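Local coordinates for mRNA export factor GLE1 (Saccharomyces cerevisiae, PDB 6B4E), which serves as a component of the nuclear pore complex in mRNA export, binding inositol hexakisphosphate and acting as an enzyme activator, at residues Lys165-Asp168 / Asn169-Asp173; Ile257-Glu260 / Leu261-Met265; Lys151-Asn155 / Met156-Arg160. All blocks are in the same frame, centred on the assembly; numbering follows the deposited sequence.

Interaction 1: Lys165-Asp168 / Asn169-Asp173; sequences KWED and NTSYD
E167 and D168 reach forward from a loop to meet S171 and Y172 in the first turn of helix 169-188. The side chains of E167 and Y172 cross at about a right angle. The carboxylate of E167 is turned 69° from the Y172 ring. Its OE2 lies at the ring edge, 3.7 Å from Y172 CD1, while E167 CD packs 3.7 Å from Y172 CB. The other oxygen, E167 OE1, accepts a hydrogen bond from S171 OG at 2.8 Å on its anti lone pair. S171 swings OG anti to its own N (chi1 175°), which aims the hydroxyl back at the loop.

D168 is the N-cap. Its OD1 accepts from S171 N at 2.9 Å, on the anti side and well out of the carboxylate plane. A chi1 of 52° folds the D168 carboxylate over the helix start. The backbone bond from Y172 N to D168 O is 3.2 Å long. A water donates both to E167 O and to N169 OD1, bridging loop and helix.

E167 OE2 also pairs with R175 and K159 N, and Y172 OH bonds to M156 O. S171 is thus held at both its N and its OG by neighbouring acidic residues. Two carboxylates at a helix N-terminus probably interact favourably with the helix dipole.

Interaction 2: Ile257-Glu260 / Leu261-Met265; sequences IGEE and LTSRM
This is a local contact within the last turns of the long helix 225-264, where the hydroxyls of T262 and S263 fold back onto the preceding turn. T262 OG1 lies 2.7 Å from G258 O and 3.0 Å from E259 O. Which carbonyl takes the hydroxyl hydrogen is not settled. A chi1 of 59° turns OG1 of T262 back toward both oxygens. S263 OG lies 3.0 Å from E259 O. It also comes near the E259 carboxylate, but that side chain has two conformers and the contact is doubtful. S263 N donates to E259 O at 2.9 Å.

The turn 257-260 is widened to a pi-helical one. I257 O is buried here and has no polar partner in the model. L261 CB approaches it to 3.4 Å, and T262 CG2 also lies close. The helix runs on to R264 and gives way at M265.

One residue further along the helix from the E259-S263 pair, E260 and R264 make a long salt bridge, 3.9 Å from OE1 to NH2. E260 OE1 lies in the plane of the guanidinium, at its edge, and the two flat groups are turned 70° apart. The bend of R264 at chi2 brings its CD within 3.7 Å of E260 OE1, and the further bend at chi3 turns the guanidinium edge to that oxygen. E259 has a stronger partner in R277 of helix 271-284. Apolar side chains of the other protein chain pack on E260, L261 and R264.

Interaction 3: Lys151-Asn155 / Met156-Arg160; sequences KGRQN and MGWKR
Helix 150-155 ends here in a Schellman motif. G157, with positive phi (90°), is the C-prime residue. W158 N donates to R153 O at 3.2 Å, and G157 N donates to Q154 O at 3.1 Å from above the carbonyl plane. M156 N keeps the helical bond to G152 O and makes a weak second one to R153 O. At this positive phi a side chain at G157 would collide with the M156 carbonyl oxygen, which accounts for glycine at this site.

The turn brings W158 back against R153. The arginine chain bends at chi2 (-90°) and passes over one face of the indole. R153 CD makes a CH-pi contact with the five-membered ring, 3.8 Å from its centroid. R153 CZ lies 4.4 Å from the centroid of the six-membered ring, a cation-pi contact with CZ close to the ring normal. The guanidinium is not flat on the indole: the planes are 52° apart, and NH1 comes closest, 3.6 Å from W158 CZ3. R153 O meets the indole at its edge, in plane, 3.2 Å from CD1. Backbone and side chain of R153 thus both bear on W158.

R153 NE is bonded to I147 O, and R153 also makes a cation-pi contact with W166. W158 stacks with Y172 of helix 169-188. N155 packs on F11, W12 and K15 of helix 4-30, so the short helix 150-155 touches that long N-terminal helix while its exit loop meets helix 169-188.

Overall arrangement
The chain is the C-terminal, mostly helical part of GLE1; its region 15-296 interacts with NUP42, DBP5 and GFD1. From the N terminus, interaction 3 comes first and ends helix 150-155. Interaction 1 follows and starts helix 169-188. Interaction 2 lies much later, near the end of helix 225-264. The three are in series; none nests in or crosses another, and each is a local turn that closes no long loop. Interactions 1 and 3 have centres about 10 Å apart and touch directly. Their mutual contacts close the loop between helix 150-155 and helix 169-188. Interaction 2 stands apart, its centre about 24 Å from that of interaction 1. It joins helix 225-264 to helix 271-284.

Interaction 1: Lys165-Asp168 / Asn169-Asp173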
loop_
_atom_site.group_PDB
_atom_site.type_symbol
_atom_site.label_atom_id
_atom_site.label_comp_id
_atom_site.label_asym_id
_atom_site.label_seq_id
_atom_site.Cartn_x
_atom_site.Cartn_y
_atom_site.Cartn_z
ATOM N N LYS A 165 22.587 -15.029 -1.298
ATOM C CA LYS A 165 22.239 -14.372 -2.559
ATOM C C LYS A 165 20.856 -13.759 -2.421
ATOM O O LYS A 165 19.892 -14.465 -2.117
ATOM C CB LYS A 165 22.263 -15.349 -3.735
ATOM C CG LYS A 165 22.106 -14.696 -5.098
ATOM C CD LYS A 165 22.333 -15.725 -6.208
ATOM C CE LYS A 165 22.690 -15.087 -7.538
ATOM N NZ LYS A 165 23.103 -16.134 -8.532
ATOM N N TRP A 166 20.764 -12.453 -2.646
ATOM C CA TRP A 166 19.486 -11.762 -2.593
ATOM C C TRP A 166 18.636 -12.101 -3.811
ATOM O O TRP A 166 19.147 -12.503 -4.863
ATOM C CB TRP A 166 19.707 -10.251 -2.509
ATOM C CG TRP A 166 20.368 -9.853 -1.241
ATOM C CD1 TRP A 166 21.663 -9.464 -1.074
ATOM C CD2 TRP A 166 19.771 -9.837 0.057
ATOM N NE1 TRP A 166 21.908 -9.195 0.250
ATOM C CE2 TRP A 166 20.760 -9.418 0.966
ATOM C CE3 TRP A 166 18.492 -10.134 0.538
ATOM C CZ2 TRP A 166 20.508 -9.284 2.326
ATOM C CZ3 TRP A 166 18.247 -10.003 1.882
ATOM C CH2 TRP A 166 19.248 -9.582 2.763
ATOM N N GLU A 167 17.320 -11.959 -3.646
ATOM C CA GLU A 167 16.409 -12.147 -4.765
ATOM C C GLU A 167 16.718 -11.100 -5.826
ATOM O O GLU A 167 17.202 -10.002 -5.523
ATOM C CB GLU A 167 14.950 -12.057 -4.297
ATOM C CG GLU A 167 14.325 -10.684 -4.409
ATOM C CD GLU A 167 12.932 -10.578 -3.779
ATOM O OE1 GLU A 167 11.929 -10.979 -4.411
ATOM O OE2 GLU A 167 12.849 -10.052 -2.655
ATOM N N ASP A 168 16.487 -11.451 -7.087
ATOM C CA ASP A 168 16.914 -10.534 -8.129
ATOM C C ASP A 168 16.080 -9.261 -8.069
ATOM O O ASP A 168 14.994 -9.214 -7.476
ATOM C CB ASP A 168 16.849 -11.182 -9.514
ATOM C CG ASP A 168 15.509 -11.803 -9.831
ATOM O OD1 ASP A 168 14.579 -11.041 -10.172
ATOM O OD2 ASP A 168 15.411 -13.055 -9.811
ATOM N N ASN A 169 16.648 -8.197 -8.636
ATOM C CA ASN A 169 16.035 -6.879 -8.520
ATOM C C ASN A 169 14.642 -6.859 -9.126
ATOM O O ASN A 169 13.727 -6.238 -8.572
ATOM C CB ASN A 169 16.925 -5.834 -9.189
ATOM C CG ASN A 169 18.132 -5.476 -8.350
ATOM O OD1 ASN A 169 18.313 -6.002 -7.263
ATOM N ND2 ASN A 169 18.966 -4.583 -8.856
ATOM N N THR A 170 14.458 -7.527 -10.264
ATOM C CA THR A 170 13.151 -7.531 -10.913
ATOM C C THR A 170 12.094 -8.176 -10.021
ATOM O O THR A 170 10.970 -7.676 -9.910
ATOM C CB THR A 170 13.250 -8.253 -12.254
ATOM O OG1 THR A 170 14.007 -7.439 -13.167
ATOM C CG2 THR A 170 11.865 -8.499 -12.849
ATOM N N SER A 171 12.446 -9.285 -9.375
ATOM C CA SER A 171 11.503 -9.968 -8.490
ATOM C C SER A 171 11.061 -9.044 -7.361
ATOM O O SER A 171 9.863 -8.862 -7.113
ATOM C CB SER A 171 12.166 -11.232 -7.941
ATOM O OG SER A 171 11.353 -11.881 -6.994
ATOM N N TYR A 172 12.027 -8.438 -6.681
ATOM C CA TYR A 172 11.720 -7.540 -5.577
ATOM C C TYR A 172 10.899 -6.352 -6.047
ATOM O O TYR A 172 9.876 -6.003 -5.441
ATOM C CB TYR A 172 13.020 -7.075 -4.932
ATOM C CG TYR A 172 12.851 -6.031 -3.860
ATOM C CD1 TYR A 172 12.427 -6.366 -2.578
ATOM C CD2 TYR A 172 13.142 -4.697 -4.121
ATOM C CE1 TYR A 172 12.282 -5.380 -1.587
ATOM C CE2 TYR A 172 13.022 -3.724 -3.143
ATOM C CZ TYR A 172 12.586 -4.063 -1.888
ATOM O OH TYR A 172 12.467 -3.057 -0.954
ATOM N N ASP A 173 11.343 -5.696 -7.115
ATOM C CA ASP A 173 10.649 -4.499 -7.576
ATOM C C ASP A 173 9.211 -4.809 -7.956
ATOM O O ASP A 173 8.298 -4.047 -7.624
ATOM C CB ASP A 173 11.385 -3.873 -8.765
ATOM C CG ASP A 173 12.672 -3.163 -8.353
ATOM O OD1 ASP A 173 13.510 -2.907 -9.242
ATOM O OD2 ASP A 173 12.855 -2.889 -7.157
HETATM O O HOH W 1 19.453 -8.606 -6.290
#

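Interaction 2: Ile257-Glu260 / Leu261-Met265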
loop_
_atom_site.group_PDB
_atom_site.type_symbol
_atom_site.label_atom_id
_atom_site.label_comp_id
_atom_site.label_asym_id
_atom_site.label_seq_id
_atom_site.Cartn_x
_atom_site.Cartn_y
_atom_site.Cartn_z
ATOM N N ILE A 257 7.609 14.512 -8.169
ATOM C CA ILE A 257 8.093 13.133 -8.343
ATOM C C ILE A 257 8.444 12.852 -9.800
ATOM O O ILE A 257 9.424 12.156 -10.091
ATOM C CB ILE A 257 7.094 12.077 -7.804
ATOM C CG1 ILE A 257 5.701 12.121 -8.467
ATOM C CG2 ILE A 257 6.985 12.192 -6.319
ATOM C CD1 ILE A 257 4.864 10.862 -8.173
ATOM N N GLY A 258 7.637 13.343 -10.743
ATOM C CA GLY A 258 7.805 12.929 -12.125
ATOM C C GLY A 258 8.880 13.677 -12.880
ATOM O O GLY A 258 9.505 13.113 -13.787
ATOM N N GLU A 259 9.104 14.950 -12.544
ATOM C CA GLU A 259 10.140 15.761 -13.181
ATOM C C GLU A 259 11.377 15.878 -12.299
ATOM O O GLU A 259 12.474 15.481 -12.700
ATOM C CB GLU A 259 9.604 17.162 -13.510
ATOM C CG GLU A 259 10.662 18.116 -14.054
ATOM C CD GLU A 259 11.311 17.604 -15.343
ATOM O OE1 GLU A 259 12.550 17.675 -15.466
ATOM O OE2 GLU A 259 10.576 17.133 -16.239
ATOM N N GLU A 260 11.213 16.405 -11.082
ATOM C CA GLU A 260 12.376 16.746 -10.267
ATOM C C GLU A 260 13.080 15.506 -9.730
ATOM O O GLU A 260 14.301 15.386 -9.834
ATOM C CB GLU A 260 11.958 17.674 -9.122
ATOM C CG GLU A 260 13.113 18.210 -8.285
ATOM C CD GLU A 260 14.096 19.065 -9.091
ATOM O OE1 GLU A 260 15.207 19.332 -8.582
ATOM O OE2 GLU A 260 13.763 19.470 -10.229
ATOM N N LEU A 261 12.336 14.579 -9.133
ATOM C CA LEU A 261 12.969 13.396 -8.560
ATOM C C LEU A 261 13.642 12.551 -9.640
ATOM O O LEU A 261 14.777 12.094 -9.464
ATOM C CB LEU A 261 11.927 12.593 -7.783
ATOM C CG LEU A 261 12.446 11.410 -6.967
ATOM C CD1 LEU A 261 13.439 11.853 -5.904
ATOM C CD2 LEU A 261 11.278 10.691 -6.334
ATOM N N THR A 262 12.973 12.348 -10.776
ATOM C CA THR A 262 13.594 11.590 -11.862
ATOM C C THR A 262 14.818 12.319 -12.416
ATOM O O THR A 262 15.829 11.684 -12.744
ATOM C CB THR A 262 12.583 11.330 -12.983
ATOM O OG1 THR A 262 12.091 12.576 -13.482
ATOM C CG2 THR A 262 11.422 10.523 -12.495
ATOM N N SER A 263 14.739 13.650 -12.550
ATOM C CA SER A 263 15.878 14.413 -13.064
ATOM C C SER A 263 17.088 14.271 -12.154
ATOM O O SER A 263 18.222 14.112 -12.626
ATOM C CB SER A 263 15.519 15.898 -13.212
ATOM O OG SER A 263 14.795 16.166 -14.395
ATOM N N ARG A 264 16.870 14.350 -10.842
ATOM C CA ARG A 264 17.982 14.325 -9.903
ATOM C C ARG A 264 18.694 12.981 -9.886
ATOM O O ARG A 264 19.869 12.929 -9.511
ATOM C CB ARG A 264 17.481 14.675 -8.501
ATOM C CG ARG A 264 16.973 16.105 -8.377
ATOM C CD ARG A 264 18.105 17.102 -8.393
ATOM N NE ARG A 264 18.998 16.925 -7.254
ATOM C CZ ARG A 264 18.817 17.485 -6.062
ATOM N NH1 ARG A 264 19.692 17.265 -5.093
ATOM N NH2 ARG A 264 17.767 18.261 -5.838
ATOM N N MET A 265 18.008 11.899 -10.274
ATOM C CA MET A 265 18.577 10.557 -10.300
ATOM C C MET A 265 18.881 10.082 -11.714
ATOM O O MET A 265 19.071 8.884 -11.923
ATOM C CB MET A 265 17.630 9.558 -9.629
ATOM C CG MET A 265 17.119 9.956 -8.244
ATOM S SD MET A 265 18.437 10.278 -7.037
ATOM C CE MET A 265 19.182 8.678 -6.922
#

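Interaction 3: Lys151-Asn155 / Met156-Arg160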
loop_
_atom_site.group_PDB
_atom_site.type_symbol
_atom_site.label_atom_id
_atom_site.label_comp_id
_atom_site.label_asym_id
_atom_site.label_seq_id
_atom_site.Cartn_x
_atom_site.Cartn_y
_atom_site.Cartn_z
ATOM N N LYS A 151 21.358 -6.165 7.171
ATOM C CA LYS A 151 20.230 -5.776 8.012
ATOM C C LYS A 151 19.315 -4.793 7.290
ATOM O O LYS A 151 18.090 -4.867 7.413
ATOM C CB LYS A 151 20.738 -5.158 9.315
ATOM C CG LYS A 151 19.645 -4.648 10.235
ATOM C CD LYS A 151 18.667 -5.750 10.578
ATOM C CE LYS A 151 17.646 -5.279 11.585
ATOM N NZ LYS A 151 16.627 -6.325 11.848
ATOM N N GLY A 152 19.889 -3.850 6.549
ATOM C CA GLY A 152 19.062 -2.907 5.810
ATOM C C GLY A 152 18.223 -3.583 4.741
ATOM O O GLY A 152 17.027 -3.304 4.604
ATOM N N ARG A 153 18.840 -4.484 3.972
ATOM C CA ARG A 153 18.105 -5.276 2.990
ATOM C C ARG A 153 16.884 -5.926 3.618
ATOM O O ARG A 153 15.768 -5.826 3.100
ATOM C CB ARG A 153 19.021 -6.352 2.401
ATOM C CG ARG A 153 20.077 -5.824 1.476
ATOM C CD ARG A 153 19.559 -5.785 0.068
ATOM N NE ARG A 153 20.561 -5.262 -0.851
ATOM C CZ ARG A 153 20.587 -5.521 -2.150
ATOM N NH1 ARG A 153 19.672 -6.315 -2.695
ATOM N NH2 ARG A 153 21.540 -4.999 -2.908
ATOM N N GLN A 154 17.082 -6.588 4.754
ATOM C CA GLN A 154 15.984 -7.266 5.431
ATOM C C GLN A 154 14.866 -6.292 5.795
ATOM O O GLN A 154 13.681 -6.587 5.600
ATOM C CB GLN A 154 16.529 -7.963 6.672
ATOM C CG GLN A 154 15.757 -9.192 7.096
ATOM C CD GLN A 154 16.568 -10.088 8.013
ATOM O OE1 GLN A 154 17.799 -10.049 8.018
ATOM N NE2 GLN A 154 15.875 -10.899 8.801
ATOM N N ASN A 155 15.226 -5.134 6.362
ATOM C CA ASN A 155 14.212 -4.171 6.775
ATOM C C ASN A 155 13.364 -3.745 5.588
ATOM O O ASN A 155 12.144 -3.572 5.719
ATOM C CB ASN A 155 14.872 -2.952 7.426
ATOM C CG ASN A 155 15.408 -3.240 8.823
ATOM O OD1 ASN A 155 14.929 -4.139 9.510
ATOM N ND2 ASN A 155 16.400 -2.463 9.249
ATOM N N MET A 156 13.992 -3.581 4.423
ATOM C CA MET A 156 13.286 -3.098 3.243
ATOM C C MET A 156 12.517 -4.196 2.518
ATOM O O MET A 156 11.995 -3.937 1.434
ATOM C CB MET A 156 14.268 -2.408 2.282
ATOM C CG MET A 156 14.815 -1.064 2.784
ATOM S SD MET A 156 13.515 0.094 3.311
ATOM C CE MET A 156 12.659 0.357 1.761
ATOM N N GLY A 157 12.431 -5.402 3.077
ATOM C CA GLY A 157 11.566 -6.444 2.548
ATOM C C GLY A 157 12.181 -7.373 1.518
ATOM O O GLY A 157 11.438 -8.104 0.845
ATOM N N TRP A 158 13.504 -7.380 1.380
ATOM C CA TRP A 158 14.160 -8.275 0.442
ATOM C C TRP A 158 14.130 -9.713 0.941
ATOM O O TRP A 158 14.254 -9.977 2.142
ATOM C CB TRP A 158 15.606 -7.848 0.234
ATOM C CG TRP A 158 15.777 -6.585 -0.529
ATOM C CD1 TRP A 158 15.707 -5.314 -0.047
ATOM C CD2 TRP A 158 16.058 -6.475 -1.924
ATOM N NE1 TRP A 158 15.921 -4.411 -1.066
ATOM C CE2 TRP A 158 16.150 -5.107 -2.226
ATOM C CE3 TRP A 158 16.242 -7.407 -2.951
ATOM C CZ2 TRP A 158 16.403 -4.650 -3.505
ATOM C CZ3 TRP A 158 16.501 -6.949 -4.216
ATOM C CH2 TRP A 158 16.582 -5.579 -4.483
ATOM N N LYS A 159 13.998 -10.645 0.007
ATOM C CA LYS A 159 14.061 -12.070 0.299
ATOM C C LYS A 159 15.386 -12.648 -0.170
ATOM O O LYS A 159 16.146 -12.024 -0.921
ATOM C CB LYS A 159 12.893 -12.815 -0.361
ATOM C CG LYS A 159 11.541 -12.292 0.086
ATOM C CD LYS A 159 10.421 -13.325 0.009
ATOM C CE LYS A 159 10.026 -13.628 -1.421
ATOM N NZ LYS A 159 8.649 -14.183 -1.520
ATOM N N ARG A 160 15.659 -13.863 0.296
ATOM C CA ARG A 160 16.837 -14.610 -0.112
ATOM C C ARG A 160 16.519 -15.512 -1.298
ATOM O O ARG A 160 15.533 -16.257 -1.278
ATOM C CB ARG A 160 17.368 -15.437 1.062
ATOM C CG ARG A 160 18.118 -14.573 2.089
ATOM C CD ARG A 160 19.274 -13.777 1.449
ATOM N NE ARG A 160 20.229 -13.265 2.436
ATOM C CZ ARG A 160 21.457 -12.836 2.148
ATOM N NH1 ARG A 160 21.905 -12.853 0.900
ATOM N NH2 ARG A 160 22.247 -12.390 3.114
#